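Local coordinates for protein putative ABC transporter (Thermobispora bispora, PDB 4PE6) that probably binds a carbohydrate-like solute for an ABC transporter, and holds a trihydroxybutanoic acid in this crystal, at residues Glu276-Pro287 with Arg315-Lys326. Sequence-based numbering, arbitrary orientation.
Sequences EGRDLPKQMTFP and RELFRQQVEAIK
Strand 283-286 passes helix 315-326 with 9.0 Å between axes and 115° between chain directions; Met284 and Ile325 bring their CA atoms to 7.0 Å. Before the strand, 276-282 runs as an irregular chain alongside the same helix. Lys326 bends at its last torsion to give its NZ to Asp279 O at 2.9 Å, its aliphatic part lying against the Pro281 ring. Gln321 works with both its amide and its CG: NE2 makes a weak bond to Thr285 O while OE1 takes Val332 N, and CG sits over the centre of the Phe286 ring, 3.5 Å from the centroid, in a CH-pi contact. CG is anti to the backbone N (chi1 173°), which lays it over the ring, and a bend at chi2 (77°) turns the amide to the strand. Phe286 meets Phe318 rim to rim, centroids 5.8 Å apart, and Trp313 packs edge-to-face with Phe286. Shortening Phe286 to an alanine is likely to leave Gln321 CG without its aromatic platform and to open a gap beside Phe318 and Ile325. Strand 283-290 pairs parallel with strand 122-126 and antiparallel with strand 255-258 in the mixed sheet of this periplasmic-binding-protein fold, and helix 315-327 packs on it, Val322 and Ile325 meeting Met284, with Leu280 reaching Val322 beside helix 263-275. That helix ends in a Schellman motif with Gly277 at C-prime, and a salt-bridge network begins there. Glu276 OE1 takes Arg278 NE at 3.0 Å from above the carboxylate plane; OE2 has a weak bond from Arg315 NH2 at 3.2 Å and a water shared with Arg315 NH1. The Arg278 guanidinium lies flat on that of Arg319, centres 3.6 Å apart, a like-charged stack that Glu276 and Asp273, salt-bridged to both Arg315 and Arg319, would help to offset.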
# COMPACT_ATOMS: atom_id res chain seq x y z
N GLU A 276 0.44 -26.88 -0.19
CA GLU A 276 1.07 -28.11 0.26
C GLU A 276 0.65 -28.54 1.67
O GLU A 276 1.36 -29.28 2.35
CB GLU A 276 2.60 -28.03 0.11
CG GLU A 276 3.32 -26.96 0.91
CD GLU A 276 4.85 -27.07 0.76
OE1 GLU A 276 5.55 -27.43 1.75
OE2 GLU A 276 5.33 -26.85 -0.36
N GLY A 277 -0.51 -28.08 2.11
CA GLY A 277 -1.11 -28.54 3.37
C GLY A 277 -0.65 -27.90 4.67
O GLY A 277 -0.97 -28.39 5.77
N ARG A 278 0.10 -26.80 4.57
CA ARG A 278 0.62 -26.14 5.75
C ARG A 278 -0.42 -25.22 6.34
O ARG A 278 -1.26 -24.68 5.64
CB ARG A 278 1.87 -25.33 5.45
CG ARG A 278 3.06 -26.16 5.01
CD ARG A 278 4.26 -25.26 4.80
NE ARG A 278 5.41 -26.04 4.38
CZ ARG A 278 6.52 -26.23 5.08
NH1 ARG A 278 6.72 -25.66 6.26
NH2 ARG A 278 7.46 -27.00 4.56
N ASP A 279 -0.34 -25.04 7.65
CA ASP A 279 -1.29 -24.22 8.37
C ASP A 279 -0.72 -22.84 8.49
O ASP A 279 0.45 -22.69 8.80
CB ASP A 279 -1.54 -24.79 9.77
CG ASP A 279 -2.36 -26.06 9.73
OD1 ASP A 279 -2.99 -26.31 8.68
OD2 ASP A 279 -2.39 -26.79 10.72
N LEU A 280 -1.55 -21.85 8.22
CA LEU A 280 -1.19 -20.46 8.44
C LEU A 280 -2.24 -19.85 9.34
O LEU A 280 -3.38 -20.27 9.32
CB LEU A 280 -1.16 -19.70 7.10
CG LEU A 280 -0.10 -20.07 6.06
CD1 LEU A 280 -0.30 -19.21 4.81
CD2 LEU A 280 1.32 -19.93 6.61
N PRO A 281 -1.87 -18.82 10.12
CA PRO A 281 -2.89 -18.03 10.79
C PRO A 281 -3.84 -17.36 9.79
O PRO A 281 -3.40 -16.90 8.73
CB PRO A 281 -2.09 -16.95 11.54
CG PRO A 281 -0.68 -17.41 11.54
CD PRO A 281 -0.52 -18.29 10.33
N LYS A 282 -5.12 -17.30 10.13
CA LYS A 282 -6.12 -16.67 9.27
C LYS A 282 -5.83 -15.18 9.08
O LYS A 282 -6.30 -14.58 8.10
CB LYS A 282 -7.54 -16.82 9.84
CG LYS A 282 -8.06 -18.25 9.96
CD LYS A 282 -8.28 -18.95 8.61
CE LYS A 282 -9.56 -18.48 7.93
NZ LYS A 282 -9.89 -19.31 6.74
N GLN A 283 -5.14 -14.59 10.05
CA GLN A 283 -4.79 -13.17 9.99
C GLN A 283 -3.30 -13.02 10.23
O GLN A 283 -2.77 -13.53 11.21
CB GLN A 283 -5.60 -12.36 11.00
CG GLN A 283 -5.49 -10.84 10.80
CD GLN A 283 -4.16 -10.27 11.27
OE1 GLN A 283 -3.59 -10.74 12.25
NE2 GLN A 283 -3.65 -9.27 10.55
N MSE A 284 -2.62 -12.33 9.33
CA MSE A 284 -1.18 -12.12 9.43
C MSE A 284 -0.86 -10.66 9.18
O MSE A 284 -1.20 -10.10 8.14
CB MSE A 284 -0.42 -12.99 8.43
CG MSE A 284 -0.68 -14.48 8.55
SE MSE A 284 0.11 -15.48 7.04
CE MSE A 284 -1.64 -15.55 6.13
N THR A 285 -0.19 -10.03 10.14
CA THR A 285 0.31 -8.68 9.94
C THR A 285 1.79 -8.67 9.58
O THR A 285 2.65 -9.08 10.36
CB THR A 285 0.02 -7.78 11.15
OG1 THR A 285 -1.40 -7.64 11.28
CG2 THR A 285 0.60 -6.41 10.96
N PHE A 286 2.07 -8.20 8.38
CA PHE A 286 3.43 -8.01 7.91
C PHE A 286 3.82 -6.51 8.03
O PHE A 286 2.95 -5.66 8.25
CB PHE A 286 3.55 -8.50 6.45
CG PHE A 286 3.85 -9.97 6.32
CD1 PHE A 286 3.02 -10.92 6.88
CD2 PHE A 286 4.98 -10.40 5.63
CE1 PHE A 286 3.30 -12.28 6.77
CE2 PHE A 286 5.27 -11.75 5.51
CZ PHE A 286 4.44 -12.70 6.10
N PRO A 287 5.11 -6.19 7.89
CA PRO A 287 5.59 -4.85 8.19
C PRO A 287 5.46 -3.85 7.06
O PRO A 287 5.73 -4.16 5.89
CB PRO A 287 7.09 -5.06 8.49
CG PRO A 287 7.45 -6.27 7.67
CD PRO A 287 6.23 -7.15 7.76
N ARG A 315 10.75 -17.14 0.19
CA ARG A 315 9.93 -18.12 0.86
C ARG A 315 10.41 -18.32 2.31
O ARG A 315 9.59 -18.43 3.23
CB ARG A 315 9.94 -19.42 0.08
CG ARG A 315 8.74 -20.27 0.38
CD ARG A 315 8.68 -21.52 -0.47
NE ARG A 315 7.38 -22.16 -0.28
CZ ARG A 315 6.97 -23.26 -0.88
NH1 ARG A 315 7.76 -23.90 -1.73
NH2 ARG A 315 5.76 -23.72 -0.62
N GLU A 316 11.72 -18.33 2.51
CA GLU A 316 12.28 -18.48 3.85
C GLU A 316 11.99 -17.28 4.78
O GLU A 316 11.60 -17.47 5.94
CB GLU A 316 13.80 -18.76 3.78
CG GLU A 316 14.31 -19.64 4.92
CD GLU A 316 13.46 -20.89 5.12
OE1 GLU A 316 13.37 -21.72 4.18
OE2 GLU A 316 12.85 -21.04 6.21
N LEU A 317 12.16 -16.06 4.27
CA LEU A 317 11.84 -14.87 5.08
C LEU A 317 10.36 -14.82 5.39
O LEU A 317 9.97 -14.47 6.50
CB LEU A 317 12.29 -13.57 4.40
CG LEU A 317 13.81 -13.32 4.40
CD1 LEU A 317 14.14 -12.08 3.57
CD2 LEU A 317 14.37 -13.18 5.81
N PHE A 318 9.52 -15.20 4.43
CA PHE A 318 8.09 -15.33 4.67
C PHE A 318 7.80 -16.24 5.86
O PHE A 318 7.11 -15.85 6.81
CB PHE A 318 7.36 -15.85 3.43
CG PHE A 318 5.96 -16.30 3.72
CD1 PHE A 318 4.96 -15.37 3.91
CD2 PHE A 318 5.66 -17.65 3.85
CE1 PHE A 318 3.67 -15.77 4.22
CE2 PHE A 318 4.37 -18.05 4.15
CZ PHE A 318 3.37 -17.11 4.33
N ARG A 319 8.33 -17.46 5.81
CA ARG A 319 8.12 -18.45 6.87
C ARG A 319 8.61 -17.96 8.23
O ARG A 319 7.94 -18.19 9.25
CB ARG A 319 8.77 -19.79 6.51
CG ARG A 319 7.94 -20.59 5.52
CD ARG A 319 8.68 -21.83 5.06
NE ARG A 319 7.91 -22.57 4.06
CZ ARG A 319 8.37 -23.63 3.41
NH1 ARG A 319 9.60 -24.07 3.63
NH2 ARG A 319 7.60 -24.26 2.53
N GLN A 320 9.76 -17.28 8.25
CA GLN A 320 10.26 -16.66 9.48
C GLN A 320 9.25 -15.71 10.09
O GLN A 320 9.02 -15.73 11.29
CB GLN A 320 11.55 -15.88 9.23
CG GLN A 320 12.80 -16.71 9.07
CD GLN A 320 14.02 -15.84 8.80
OE1 GLN A 320 14.12 -14.71 9.31
NE2 GLN A 320 14.94 -16.34 7.98
N GLN A 321 8.68 -14.84 9.25
CA GLN A 321 7.69 -13.87 9.74
C GLN A 321 6.44 -14.56 10.25
O GLN A 321 5.89 -14.15 11.27
CB GLN A 321 7.31 -12.84 8.65
CG GLN A 321 6.16 -11.91 9.03
CD GLN A 321 6.55 -10.80 10.00
OE1 GLN A 321 7.73 -10.47 10.15
NE2 GLN A 321 5.55 -10.19 10.65
N VAL A 322 6.01 -15.62 9.55
CA VAL A 322 4.87 -16.41 10.02
C VAL A 322 5.19 -17.03 11.38
O VAL A 322 4.35 -17.01 12.28
CB VAL A 322 4.47 -17.50 9.00
CG1 VAL A 322 3.38 -18.39 9.56
CG2 VAL A 322 3.98 -16.86 7.69
N GLU A 323 6.40 -17.53 11.55
CA GLU A 323 6.80 -18.12 12.83
C GLU A 323 6.81 -17.09 13.94
O GLU A 323 6.39 -17.40 15.06
CB GLU A 323 8.14 -18.83 12.72
CG GLU A 323 7.99 -20.27 12.26
CD GLU A 323 7.28 -21.13 13.31
OE1 GLU A 323 7.71 -21.13 14.48
OE2 GLU A 323 6.30 -21.81 12.95
N ALA A 324 7.28 -15.89 13.65
CA ALA A 324 7.22 -14.78 14.60
C ALA A 324 5.79 -14.41 14.96
O ALA A 324 5.50 -14.09 16.10
CB ALA A 324 7.97 -13.56 14.06
N ILE A 325 4.88 -14.46 13.99
CA ILE A 325 3.48 -14.16 14.24
C ILE A 325 2.86 -15.24 15.13
O ILE A 325 2.19 -14.92 16.10
CB ILE A 325 2.67 -14.02 12.93
CG1 ILE A 325 3.08 -12.74 12.19
CG2 ILE A 325 1.17 -13.99 13.20
CD1 ILE A 325 2.50 -12.62 10.78
N LYS A 326 3.08 -16.51 14.80
CA LYS A 326 2.49 -17.62 15.55
C LYS A 326 2.99 -17.64 16.98
O LYS A 326 2.22 -17.85 17.91
CB LYS A 326 2.84 -18.97 14.91
CG LYS A 326 2.05 -19.30 13.66
CD LYS A 326 2.52 -20.63 13.09
CE LYS A 326 1.56 -21.15 12.04
NZ LYS A 326 2.27 -21.90 10.97
O HOH W 1 6.39 -26.04 -2.95